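Local coordinates for protein aldehyde reductase YahK (Escherichia coli, PDB 1UUF) that catalyses the NADPH-dependent reduction of a wide range of aldehydes to the corresponding alcohols, holding two zinc ions in each subunit, at residues D39-E44 with P139-H144; H65-E70 with Y76-G81; D128-T133 with G311-G316; P186-Q191 with I317-E322. All coordinates share one frame; numbering follows the deposited sequence.

Contact 1: D39-E44 with P139-H144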
loop_
_atom_site.group_PDB
_atom_site.type_symbol
_atom_site.label_atom_id
_atom_site.label_comp_id
_atom_site.label_asym_id
_atom_site.label_seq_id
_atom_site.Cartn_x
_atom_site.Cartn_y
_atom_site.Cartn_z
ATOM N N ASP A 39 -44.424 2.577 -3.876
ATOM C CA ASP A 39 -44.438 3.611 -4.899
ATOM C C ASP A 39 -43.511 4.731 -4.466
ATOM O O ASP A 39 -43.456 5.083 -3.288
ATOM C CB ASP A 39 -45.850 4.171 -5.084
ATOM C CG ASP A 39 -46.793 3.177 -5.726
ATOM O OD1 ASP A 39 -47.980 3.521 -5.911
ATOM O OD2 ASP A 39 -46.345 2.058 -6.049
ATOM N N ILE A 40 -42.769 5.278 -5.420
ATOM C CA ILE A 40 -41.856 6.371 -5.131
ATOM C C ILE A 40 -42.051 7.450 -6.179
ATOM O O ILE A 40 -42.788 7.261 -7.149
ATOM C CB ILE A 40 -40.379 5.909 -5.164
ATOM C CG1 ILE A 40 -40.024 5.385 -6.557
ATOM C CG2 ILE A 40 -40.151 4.838 -4.112
ATOM C CD1 ILE A 40 -38.546 5.080 -6.740
ATOM N N THR A 41 -41.397 8.588 -5.986
ATOM C CA THR A 41 -41.505 9.671 -6.948
ATOM C C THR A 41 -40.120 10.012 -7.481
ATOM O O THR A 41 -39.109 9.686 -6.859
ATOM C CB THR A 41 -42.122 10.938 -6.313
ATOM O OG1 THR A 41 -41.234 11.458 -5.319
ATOM C CG2 THR A 41 -43.464 10.607 -5.666
ATOM N N ARG A 42 -40.095 10.646 -8.646
ATOM C CA ARG A 42 -38.859 11.075 -9.291
ATOM C C ARG A 42 -39.032 12.538 -9.659
ATOM O O ARG A 42 -40.138 12.973 -9.977
ATOM C CB ARG A 42 -38.600 10.274 -10.570
ATOM C CG ARG A 42 -38.255 8.813 -10.352
ATOM C CD ARG A 42 -37.042 8.667 -9.466
ATOM N NE ARG A 42 -36.552 7.293 -9.432
ATOM C CZ ARG A 42 -35.572 6.879 -8.640
ATOM N NH1 ARG A 42 -34.986 7.737 -7.814
ATOM N NH2 ARG A 42 -35.173 5.614 -8.680
ATOM N N ARG A 43 -37.943 13.297 -9.617
ATOM C CA ARG A 43 -38.006 14.706 -9.969
ATOM C C ARG A 43 -38.260 14.830 -11.464
ATOM O O ARG A 43 -37.995 13.898 -12.227
ATOM C CB ARG A 43 -36.689 15.413 -9.621
ATOM C CG ARG A 43 -35.473 14.953 -10.437
ATOM C CD ARG A 43 -34.318 15.946 -10.292
ATOM N NE ARG A 43 -33.146 15.591 -11.093
ATOM C CZ ARG A 43 -32.221 14.709 -10.726
ATOM N NH1 ARG A 43 -32.320 14.083 -9.561
ATOM N NH2 ARG A 43 -31.191 14.456 -11.525
ATOM N N GLU A 44 -38.802 15.967 -11.881
ATOM C CA GLU A 44 -39.031 16.203 -13.298
ATOM C C GLU A 44 -37.645 16.509 -13.844
ATOM O O GLU A 44 -36.851 17.179 -13.185
ATOM C CB GLU A 44 -39.953 17.405 -13.510
ATOM C CG GLU A 44 -41.391 17.167 -13.081
ATOM C CD GLU A 44 -42.047 16.049 -13.867
ATOM O OE1 GLU A 44 -42.072 16.134 -15.115
ATOM O OE2 GLU A 44 -42.539 15.086 -13.238
ATOM N N PRO A 139 -32.143 17.100 -2.797
ATOM C CA PRO A 139 -33.309 17.983 -2.691
ATOM C C PRO A 139 -34.588 17.264 -3.128
ATOM O O PRO A 139 -35.694 17.649 -2.747
ATOM C CB PRO A 139 -32.946 19.151 -3.608
ATOM C CG PRO A 139 -32.012 18.531 -4.612
ATOM C CD PRO A 139 -31.158 17.639 -3.749
ATOM N N ASP A 140 -34.421 16.208 -3.921
ATOM C CA ASP A 140 -35.550 15.424 -4.411
ATOM C C ASP A 140 -36.247 14.708 -3.266
ATOM O O ASP A 140 -35.599 14.219 -2.342
ATOM C CB ASP A 140 -35.083 14.361 -5.411
ATOM C CG ASP A 140 -34.433 14.950 -6.647
ATOM O OD1 ASP A 140 -34.386 16.192 -6.781
ATOM O OD2 ASP A 140 -33.970 14.155 -7.492
ATOM N N GLU A 141 -37.572 14.632 -3.335
ATOM C CA GLU A 141 -38.334 13.938 -2.308
ATOM C C GLU A 141 -37.911 12.475 -2.401
ATOM O O GLU A 141 -37.644 11.978 -3.495
ATOM C CB GLU A 141 -39.831 14.061 -2.587
ATOM C CG GLU A 141 -40.314 15.492 -2.738
ATOM C CD GLU A 141 -41.802 15.577 -3.002
ATOM O OE1 GLU A 141 -42.264 14.979 -3.997
ATOM O OE2 GLU A 141 -42.510 16.241 -2.214
ATOM N N PRO A 142 -37.855 11.762 -1.265
ATOM C CA PRO A 142 -38.150 12.187 0.106
ATOM C C PRO A 142 -36.953 12.687 0.922
ATOM O O PRO A 142 -36.950 12.572 2.148
ATOM C CB PRO A 142 -38.748 10.928 0.712
ATOM C CG PRO A 142 -37.856 9.877 0.129
ATOM C CD PRO A 142 -37.752 10.290 -1.333
ATOM N N GLY A 143 -35.934 13.227 0.259
ATOM C CA GLY A 143 -34.784 13.727 0.994
ATOM C C GLY A 143 -33.504 12.932 0.822
ATOM O O GLY A 143 -32.415 13.424 1.124
ATOM N N HIS A 144 -33.629 11.691 0.363
ATOM C CA HIS A 144 -32.467 10.845 0.128
ATOM C C HIS A 144 -32.683 10.097 -1.184
ATOM O O HIS A 144 -33.819 9.860 -1.593
ATOM C CB HIS A 144 -32.247 9.863 1.286
ATOM C CG HIS A 144 -33.418 8.974 1.563
ATOM N ND1 HIS A 144 -34.588 9.436 2.125
ATOM C CD2 HIS A 144 -33.599 7.649 1.350
ATOM C CE1 HIS A 144 -35.441 8.433 2.247
ATOM N NE2 HIS A 144 -34.865 7.338 1.784
HETATM O O HOH W 1 -38.801 12.832 -6.086
HETATM O O HOH W 2 -35.507 12.074 -8.396
#
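The guanidinium of Arg43 takes Asp140 OD2 at its edge, in its own plane, while the carboxylate plane is turned 47° from it. NH1 lies 2.6 Å from Asp140 OD2 in a hydrogen-bonded salt bridge (N-H...O angle 154°) that uses the syn lone pair; NH1 alone makes the hydrogen bond to the aspartate. The aliphatic chain of Arg43 passes across the same carboxylate, its CD 3.3 Å from Asp140 OD2. That course follows from the first torsion (chi1 66°), which sets CG between the backbone N and the carbonyl carbon. A water ties the aspartate to the backbone as well: it donates to Asp140 OD2 at 2.7 Å and accepts from Arg43 N. A second water links Thr41 OG1 to Glu141 O, so two bridged pairs hold the loops side by side. With an alanine at Arg43, Asp140 would probably lose its charged mate across the loops, the water to the backbone N remaining as a link. Both segments are loops at the protein surface, one leading from strand 36-39 to strand 49-58 and the other from strand 131-132 to strand 152-156. Arg43 NE pairs with Asp49, and its side chain rests on Val154 of strand 152-156.

Contact 2: H65-E70 with Y76-G81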
loop_
_atom_site.group_PDB
_atom_site.type_symbol
_atom_site.label_atom_id
_atom_site.label_comp_id
_atom_site.label_asym_id
_atom_site.label_seq_id
_atom_site.Cartn_x
_atom_site.Cartn_y
_atom_site.Cartn_z
ATOM N N HIS A 65 -26.315 -5.201 2.190
ATOM C CA HIS A 65 -25.752 -4.557 3.372
ATOM C C HIS A 65 -26.564 -3.329 3.777
ATOM O O HIS A 65 -26.887 -3.146 4.950
ATOM C CB HIS A 65 -24.294 -4.170 3.099
ATOM C CG HIS A 65 -23.665 -3.347 4.182
ATOM N ND1 HIS A 65 -23.931 -2.006 4.348
ATOM C CD2 HIS A 65 -22.777 -3.677 5.150
ATOM C CE1 HIS A 65 -23.233 -1.543 5.371
ATOM N NE2 HIS A 65 -22.524 -2.537 5.875
ATOM N N GLN A 66 -26.906 -2.497 2.798
ATOM C CA GLN A 66 -27.667 -1.279 3.052
ATOM C C GLN A 66 -29.018 -1.527 3.722
ATOM O O GLN A 66 -29.387 -0.826 4.662
ATOM C CB GLN A 66 -27.885 -0.523 1.738
ATOM C CG GLN A 66 -28.253 0.948 1.893
ATOM C CD GLN A 66 -27.091 1.796 2.381
ATOM O OE1 GLN A 66 -26.917 2.010 3.581
ATOM N NE2 GLN A 66 -26.279 2.275 1.446
ATOM N N VAL A 67 -29.761 -2.520 3.243
ATOM C CA VAL A 67 -31.076 -2.804 3.810
ATOM C C VAL A 67 -31.090 -3.700 5.046
ATOM O O VAL A 67 -32.129 -3.842 5.692
ATOM C CB VAL A 67 -32.018 -3.429 2.756
ATOM C CG1 VAL A 67 -32.363 -2.401 1.698
ATOM C CG2 VAL A 67 -31.362 -4.642 2.124
ATOM N N ARG A 68 -29.955 -4.298 5.386
ATOM C CA ARG A 68 -29.909 -5.173 6.551
ATOM C C ARG A 68 -28.981 -4.711 7.670
ATOM O O ARG A 68 -29.307 -4.854 8.849
ATOM C CB ARG A 68 -29.531 -6.593 6.124
ATOM C CG ARG A 68 -30.579 -7.264 5.251
ATOM C CD ARG A 68 -30.251 -8.728 5.003
ATOM N NE ARG A 68 -31.312 -9.395 4.253
ATOM C CZ ARG A 68 -31.311 -10.686 3.935
ATOM N NH1 ARG A 68 -30.302 -11.464 4.302
ATOM N NH2 ARG A 68 -32.322 -11.200 3.249
ATOM N N SER A 69 -27.829 -4.156 7.308
ATOM C CA SER A 69 -26.869 -3.695 8.304
ATOM C C SER A 69 -27.454 -2.633 9.227
ATOM O O SER A 69 -28.143 -1.713 8.782
ATOM C CB SER A 69 -25.617 -3.144 7.620
ATOM O OG SER A 69 -24.645 -2.765 8.579
ATOM N N GLU A 70 -27.174 -2.772 10.519
ATOM C CA GLU A 70 -27.660 -1.833 11.520
ATOM C C GLU A 70 -26.839 -0.550 11.478
ATOM O O GLU A 70 -27.343 0.536 11.770
ATOM C CB GLU A 70 -27.554 -2.447 12.918
ATOM C CG GLU A 70 -28.290 -3.763 13.093
ATOM C CD GLU A 70 -28.132 -4.333 14.494
ATOM O OE1 GLU A 70 -26.984 -4.614 14.900
ATOM O OE2 GLU A 70 -29.156 -4.499 15.188
ATOM N N TYR A 76 -34.658 5.346 5.689
ATOM C CA TYR A 76 -35.801 4.667 5.097
ATOM C C TYR A 76 -36.892 5.623 4.635
ATOM O O TYR A 76 -37.032 6.727 5.165
ATOM C CB TYR A 76 -36.377 3.654 6.088
ATOM C CG TYR A 76 -35.345 2.678 6.594
ATOM C CD1 TYR A 76 -34.480 3.026 7.630
ATOM C CD2 TYR A 76 -35.203 1.419 6.013
ATOM C CE1 TYR A 76 -33.502 2.146 8.077
ATOM C CE2 TYR A 76 -34.226 0.533 6.451
ATOM C CZ TYR A 76 -33.381 0.903 7.484
ATOM O OH TYR A 76 -32.416 0.034 7.927
ATOM N N PRO A 77 -37.678 5.210 3.627
ATOM C CA PRO A 77 -37.542 3.910 2.960
ATOM C C PRO A 77 -36.236 3.793 2.180
ATOM O O PRO A 77 -35.694 4.793 1.707
ATOM C CB PRO A 77 -38.766 3.864 2.053
ATOM C CG PRO A 77 -38.960 5.297 1.692
ATOM C CD PRO A 77 -38.765 5.995 3.019
ATOM N N CYS A 78 -35.728 2.571 2.064
ATOM C CA CYS A 78 -34.495 2.336 1.332
ATOM C C CYS A 78 -34.761 1.541 0.062
ATOM O O CYS A 78 -35.269 0.423 0.118
ATOM C CB CYS A 78 -33.491 1.575 2.194
ATOM S SG CYS A 78 -31.955 1.169 1.318
ATOM N N VAL A 79 -34.416 2.127 -1.082
ATOM C CA VAL A 79 -34.594 1.466 -2.369
ATOM C C VAL A 79 -33.194 1.319 -2.951
ATOM O O VAL A 79 -32.637 2.273 -3.499
ATOM C CB VAL A 79 -35.464 2.305 -3.323
ATOM C CG1 VAL A 79 -35.508 1.652 -4.708
ATOM C CG2 VAL A 79 -36.876 2.426 -2.762
ATOM N N PRO A 80 -32.601 0.124 -2.815
ATOM C CA PRO A 80 -31.254 -0.154 -3.322
ATOM C C PRO A 80 -31.189 -0.271 -4.840
ATOM O O PRO A 80 -32.139 0.061 -5.551
ATOM C CB PRO A 80 -30.890 -1.478 -2.645
ATOM C CG PRO A 80 -31.846 -1.575 -1.472
ATOM C CD PRO A 80 -33.105 -1.021 -2.038
ATOM N N GLY A 81 -30.049 -0.758 -5.315
ATOM C CA GLY A 81 -29.845 -0.940 -6.739
ATOM C C GLY A 81 -28.998 0.133 -7.386
ATOM O O GLY A 81 -29.395 1.293 -7.437
HETATM O O HOH W 3 -30.511 -1.325 7.213
#
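Within the GroES-like catalytic domain, the last turn of helix 61-68 packs against the loop that runs on to His82, a ligand of the catalytic zinc, and here Val67 meets Cys78 and Pro80. Val67 CG1 does the touching for the helix. It stands anti to the carbonyl carbon (chi1 -68°), which brings it to 3.3 Å from Pro80 CG, tighter than usual for two carbons, and to 3.6 Å from Cys78 SG. The valine and proline side chains cross at about a right angle. Cys78 SG is also met by the CG of Gln66, at 3.8 Å, so the sulfur lies against two successive helix residues. Farther out, a water that donates to Gln66 O at 2.8 Å and to Ser69 O at 2.9 Å also lies close to Tyr76 OH, too close for that link to be taken at face value. Tyr348 of helix 344-352 also packs on Val67, and Gly81 N bonds to Asp63. The side chain of Pro80 lies about 9 Å from a bound zinc. No direct hydrogen bond crosses between the segments: shape and apolar contact join them in the interior, whereas the carbonyls of Gln66 and Ser69 take a water, Gln66 O being also bonded to Thr74.

Contact 3: D128-T133 with G311-G316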
loop_
_atom_site.group_PDB
_atom_site.type_symbol
_atom_site.label_atom_id
_atom_site.label_comp_id
_atom_site.label_asym_id
_atom_site.label_seq_id
_atom_site.Cartn_x
_atom_site.Cartn_y
_atom_site.Cartn_z
ATOM N N ASP A 128 -15.491 13.937 -1.747
ATOM C CA ASP A 128 -15.982 13.897 -0.369
ATOM C C ASP A 128 -17.475 14.157 -0.292
ATOM O O ASP A 128 -18.114 13.856 0.719
ATOM C CB ASP A 128 -15.283 14.944 0.501
ATOM C CG ASP A 128 -13.916 14.501 0.965
ATOM O OD1 ASP A 128 -13.736 13.292 1.217
ATOM O OD2 ASP A 128 -13.031 15.371 1.100
ATOM N N HIS A 129 -18.031 14.727 -1.353
ATOM C CA HIS A 129 -19.449 15.053 -1.365
ATOM C C HIS A 129 -20.181 14.369 -2.503
ATOM O O HIS A 129 -21.116 14.919 -3.078
ATOM C CB HIS A 129 -19.604 16.567 -1.455
ATOM C CG HIS A 129 -18.774 17.301 -0.452
ATOM N ND1 HIS A 129 -19.022 17.242 0.901
ATOM C CD2 HIS A 129 -17.652 18.046 -0.597
ATOM C CE1 HIS A 129 -18.089 17.917 1.548
ATOM N NE2 HIS A 129 -17.245 18.413 0.663
ATOM N N MET A 130 -19.747 13.158 -2.819
ATOM C CA MET A 130 -20.368 12.391 -3.881
ATOM C C MET A 130 -21.760 11.947 -3.441
ATOM O O MET A 130 -21.955 11.529 -2.296
ATOM C CB MET A 130 -19.497 11.177 -4.217
ATOM C CG MET A 130 -20.027 10.302 -5.338
ATOM S SD MET A 130 -21.003 8.917 -4.734
ATOM C CE MET A 130 -19.685 7.772 -4.344
ATOM N N THR A 131 -22.727 12.061 -4.346
ATOM C CA THR A 131 -24.097 11.650 -4.061
ATOM C C THR A 131 -24.286 10.239 -4.603
ATOM O O THR A 131 -24.242 10.023 -5.813
ATOM C CB THR A 131 -25.124 12.577 -4.743
ATOM O OG1 THR A 131 -24.981 13.911 -4.235
ATOM C CG2 THR A 131 -26.550 12.090 -4.473
ATOM N N GLY A 132 -24.480 9.281 -3.702
ATOM C CA GLY A 132 -24.670 7.904 -4.118
ATOM C C GLY A 132 -26.043 7.676 -4.718
ATOM O O GLY A 132 -27.007 8.356 -4.374
ATOM N N THR A 133 -26.129 6.698 -5.613
ATOM C CA THR A 133 -27.376 6.367 -6.282
ATOM C C THR A 133 -28.495 6.106 -5.279
ATOM O O THR A 133 -29.665 6.340 -5.577
ATOM C CB THR A 133 -27.150 5.173 -7.211
ATOM O OG1 THR A 133 -26.065 5.498 -8.087
ATOM C CG2 THR A 133 -28.390 4.880 -8.047
ATOM N N GLY A 311 -6.448 -0.059 -1.257
ATOM C CA GLY A 311 -7.875 -0.263 -1.398
ATOM C C GLY A 311 -8.335 0.519 -2.609
ATOM O O GLY A 311 -7.607 1.368 -3.118
ATOM N N SER A 312 -9.539 0.229 -3.082
ATOM C CA SER A 312 -10.083 0.934 -4.232
ATOM C C SER A 312 -11.587 0.717 -4.255
ATOM O O SER A 312 -12.063 -0.331 -3.831
ATOM C CB SER A 312 -9.464 0.393 -5.527
ATOM O OG SER A 312 -10.003 1.041 -6.672
ATOM N N MET A 313 -12.341 1.717 -4.698
ATOM C CA MET A 313 -13.784 1.536 -4.799
ATOM C C MET A 313 -14.297 2.094 -6.120
ATOM O O MET A 313 -13.899 3.182 -6.556
ATOM C CB MET A 313 -14.526 2.151 -3.607
ATOM C CG MET A 313 -14.361 3.630 -3.396
ATOM S SD MET A 313 -15.549 4.190 -2.136
ATOM C CE MET A 313 -16.613 5.236 -3.136
ATOM N N ILE A 314 -15.170 1.314 -6.756
ATOM C CA ILE A 314 -15.749 1.638 -8.052
ATOM C C ILE A 314 -14.778 2.371 -8.969
ATOM O O ILE A 314 -13.622 1.972 -9.087
ATOM C CB ILE A 314 -17.067 2.434 -7.902
ATOM C CG1 ILE A 314 -16.855 3.710 -7.084
ATOM C CG2 ILE A 314 -18.103 1.552 -7.240
ATOM C CD1 ILE A 314 -18.109 4.568 -6.973
ATOM N N GLY A 315 -15.254 3.418 -9.633
ATOM C CA GLY A 315 -14.400 4.181 -10.522
ATOM C C GLY A 315 -15.085 5.486 -10.867
ATOM O O GLY A 315 -16.276 5.639 -10.612
ATOM N N GLY A 316 -14.335 6.432 -11.424
ATOM C CA GLY A 316 -14.918 7.707 -11.808
ATOM C C GLY A 316 -15.770 7.505 -13.044
ATOM O O GLY A 316 -15.761 6.422 -13.633
#
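Met130 reaches across to Met313 and Ile314 with its terminal methyl alone. Its CB points toward the opposite segment, and CG continues the reach, standing anti to the backbone N (chi1 -179°). The chain then bends about CB-CG and again about CG-SD, and CB, CG and SD stay more than 4.2 Å from the facing residues. CE ends 4.2 Å from Met313 CE, the two methionines approaching tip to tip, and 4.4 Å from Ile314 CD1. These are loose methyl-methyl contacts, without any polar bond. The junction lies between the two metal sites: the side chain of Met130 is about 4 Å from that of Cys127, a ligand of the second zinc, and that of Ile314 about 4 Å from that of Cys178, a ligand of the catalytic zinc. It joins the GroES-like domain to the Rossmann-type coenzyme domain. Met130 sits just before strand 131-132 and packs on Ile109 of its antiparallel partner, strand 109-111. Met313 and Ile314 follow strand 308-311, the last of the parallel sheet within this chain, whose Gly311 hydrogen-bonds to the second subunit, and lead to the N-cap Gly316 of helix 317-330; Met313 also packs on Ile303 of that subunit, and Ile314 on helix 176-189.

Contact 4: P186-Q191 with I317-E322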
loop_
_atom_site.group_PDB
_atom_site.type_symbol
_atom_site.label_atom_id
_atom_site.label_comp_id
_atom_site.label_asym_id
_atom_site.label_seq_id
_atom_site.Cartn_x
_atom_site.Cartn_y
_atom_site.Cartn_z
ATOM N N PRO A 186 -9.061 -0.750 -10.587
ATOM C CA PRO A 186 -7.757 -1.086 -10.007
ATOM C C PRO A 186 -6.865 -1.858 -10.977
ATOM O O PRO A 186 -5.649 -1.724 -10.940
ATOM C CB PRO A 186 -8.124 -1.894 -8.762
ATOM C CG PRO A 186 -9.437 -2.528 -9.133
ATOM C CD PRO A 186 -10.155 -1.398 -9.842
ATOM N N LEU A 187 -7.466 -2.666 -11.848
ATOM C CA LEU A 187 -6.671 -3.410 -12.819
ATOM C C LEU A 187 -5.952 -2.412 -13.716
ATOM O O LEU A 187 -4.782 -2.601 -14.054
ATOM C CB LEU A 187 -7.561 -4.334 -13.656
ATOM C CG LEU A 187 -8.070 -5.575 -12.925
ATOM C CD1 LEU A 187 -9.108 -6.284 -13.791
ATOM C CD2 LEU A 187 -6.893 -6.502 -12.604
ATOM N N ARG A 188 -6.648 -1.344 -14.094
ATOM C CA ARG A 188 -6.043 -0.315 -14.929
ATOM C C ARG A 188 -5.053 0.523 -14.123
ATOM O O ARG A 188 -3.955 0.817 -14.591
ATOM C CB ARG A 188 -7.109 0.614 -15.523
ATOM C CG ARG A 188 -7.939 0.007 -16.649
ATOM C CD ARG A 188 -7.063 -0.478 -17.800
ATOM N NE ARG A 188 -7.849 -0.785 -18.995
ATOM C CZ ARG A 188 -7.385 -1.451 -20.051
ATOM N NH1 ARG A 188 -6.134 -1.890 -20.066
ATOM N NH2 ARG A 188 -8.172 -1.667 -21.097
ATOM N N HIS A 189 -5.434 0.901 -12.907
ATOM C CA HIS A 189 -4.553 1.725 -12.081
ATOM C C HIS A 189 -3.211 1.060 -11.809
ATOM O O HIS A 189 -2.169 1.722 -11.835
ATOM C CB HIS A 189 -5.222 2.080 -10.753
ATOM C CG HIS A 189 -4.540 3.194 -10.023
ATOM N ND1 HIS A 189 -3.942 3.026 -8.792
ATOM C CD2 HIS A 189 -4.355 4.493 -10.357
ATOM C CE1 HIS A 189 -3.420 4.174 -8.399
ATOM N NE2 HIS A 189 -3.657 5.081 -9.329
ATOM N N TRP A 190 -3.226 -0.243 -11.548
ATOM C CA TRP A 190 -1.981 -0.953 -11.285
ATOM C C TRP A 190 -1.436 -1.623 -12.544
ATOM O O TRP A 190 -0.653 -2.572 -12.493
ATOM C CB TRP A 190 -2.167 -1.932 -10.122
ATOM C CG TRP A 190 -2.021 -1.224 -8.790
ATOM C CD1 TRP A 190 -0.850 -0.917 -8.147
ATOM C CD2 TRP A 190 -3.073 -0.660 -7.991
ATOM N NE1 TRP A 190 -1.112 -0.197 -6.998
ATOM C CE2 TRP A 190 -2.467 -0.028 -6.880
ATOM C CE3 TRP A 190 -4.471 -0.629 -8.106
ATOM C CZ2 TRP A 190 -3.212 0.627 -5.890
ATOM C CZ3 TRP A 190 -5.210 0.024 -7.123
ATOM C CH2 TRP A 190 -4.577 0.642 -6.029
ATOM N N GLN A 191 -1.882 -1.089 -13.676
ATOM C CA GLN A 191 -1.445 -1.481 -15.010
ATOM C C GLN A 191 -1.410 -2.955 -15.388
ATOM O O GLN A 191 -0.393 -3.448 -15.887
ATOM C CB GLN A 191 -0.070 -0.860 -15.262
ATOM C CG GLN A 191 0.047 0.551 -14.693
ATOM C CD GLN A 191 1.373 1.220 -14.997
ATOM O OE1 GLN A 191 1.737 2.209 -14.362
ATOM N NE2 GLN A 191 2.093 0.696 -15.980
ATOM N N ILE A 317 -16.499 8.533 -13.465
ATOM C CA ILE A 317 -17.354 8.372 -14.634
ATOM C C ILE A 317 -16.576 8.135 -15.930
ATOM O O ILE A 317 -16.892 7.210 -16.682
ATOM C CB ILE A 317 -18.308 9.574 -14.810
ATOM C CG1 ILE A 317 -19.143 9.767 -13.536
ATOM C CG2 ILE A 317 -19.256 9.316 -15.980
ATOM C CD1 ILE A 317 -20.047 8.588 -13.192
ATOM N N PRO A 318 -15.551 8.958 -16.212
ATOM C CA PRO A 318 -14.788 8.750 -17.447
ATOM C C PRO A 318 -14.286 7.316 -17.610
ATOM O O PRO A 318 -14.380 6.743 -18.696
ATOM C CB PRO A 318 -13.645 9.751 -17.316
ATOM C CG PRO A 318 -14.288 10.877 -16.578
ATOM C CD PRO A 318 -15.082 10.165 -15.507
ATOM N N GLU A 319 -13.758 6.734 -16.537
ATOM C CA GLU A 319 -13.251 5.369 -16.626
ATOM C C GLU A 319 -14.375 4.352 -16.753
ATOM O O GLU A 319 -14.198 3.306 -17.375
ATOM C CB GLU A 319 -12.384 5.024 -15.414
ATOM C CG GLU A 319 -11.763 3.639 -15.515
ATOM C CD GLU A 319 -10.718 3.390 -14.450
ATOM O OE1 GLU A 319 -11.029 3.595 -13.260
ATOM O OE2 GLU A 319 -9.588 2.987 -14.806
ATOM N N THR A 320 -15.525 4.644 -16.153
ATOM C CA THR A 320 -16.660 3.738 -16.253
ATOM C C THR A 320 -17.076 3.700 -17.724
ATOM O O THR A 320 -17.424 2.650 -18.248
ATOM C CB THR A 320 -17.844 4.214 -15.378
ATOM O OG1 THR A 320 -17.399 4.357 -14.024
ATOM C CG2 THR A 320 -18.980 3.192 -15.401
ATOM N N GLN A 321 -17.029 4.851 -18.391
ATOM C CA GLN A 321 -17.382 4.899 -19.806
ATOM C C GLN A 321 -16.349 4.137 -20.632
ATOM O O GLN A 321 -16.699 3.419 -21.568
ATOM C CB GLN A 321 -17.454 6.342 -20.309
ATOM C CG GLN A 321 -17.956 6.436 -21.751
ATOM C CD GLN A 321 -19.367 5.892 -21.903
ATOM O OE1 GLN A 321 -20.328 6.509 -21.449
ATOM N NE2 GLN A 321 -19.497 4.727 -22.535
ATOM N N GLU A 322 -15.077 4.305 -20.285
ATOM C CA GLU A 322 -13.995 3.624 -20.987
ATOM C C GLU A 322 -14.198 2.120 -20.865
ATOM O O GLU A 322 -14.037 1.372 -21.833
ATOM C CB GLU A 322 -12.645 4.002 -20.371
ATOM C CG GLU A 322 -11.445 3.364 -21.057
ATOM C CD GLU A 322 -10.157 3.576 -20.286
ATOM O OE1 GLU A 322 -9.837 2.747 -19.406
ATOM O OE2 GLU A 322 -9.467 4.582 -20.554
#
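Arg188 lays its CB and CG beside the carboxylate of Glu319, whose OE2 comes to 3.5 Å from Arg188 CB and 3.9 Å from CG. It is the aliphatic root of the arginine that the acid touches, since Arg188 NE stays 5.9 Å from Glu319 OE2. Glu319 holds its CG anti to the backbone N (chi1 -176°) and runs extended beyond it, which carries the carboxylate across from one helix to the other; its other oxygen, OE1, bonds to Ser185. The arginine, bent at its second torsion, turns its guanidinium toward Glu322. There Arg188 NE and Glu322 OE1 are 4.1 Å apart, with the oxygen well out of the guanidinium plane and the two flat groups 88° to each other, so the opposite charges probably attract at longer range, no N-H pointing at the acid. Both atoms bond to the hydroxyl of Tyr184, and Arg188 makes a cation-pi contact with Phe326. Helix 317-330 contributes its first turns, helix 176-189 its C-terminal end, which a Schellman motif closes: Gln191, with positive phi, is the C' residue, its N bonded to Arg188 O, and Ala192 N bonds to Leu187 O. His189 and Trp190 pack on Arg306 of the second subunit.

From the N terminus, the chain enters contact 1 at 39-44, and the long loop it closes at 139-144 holds contact 2 nested within it, a short excursion from 65-70 to 76-81. The two touch where His144 NE2 probably hydrogen-bonds Pro77 O. Contact 3 opens at 128-133, before contact 1 has closed, so these two cross; it closes only at 311-316, far into the coenzyme domain. Contact 4, from 186-191 to 317-322, likewise crosses contact 3, and the two meet where Ser312 packs on Pro186. Contact 1 thus joins two surface loops, contact 2 joins helix 61-68 to the loop after it, contact 3 bridges the domains, and contact 4 ties helix 176-189 to helix 317-330.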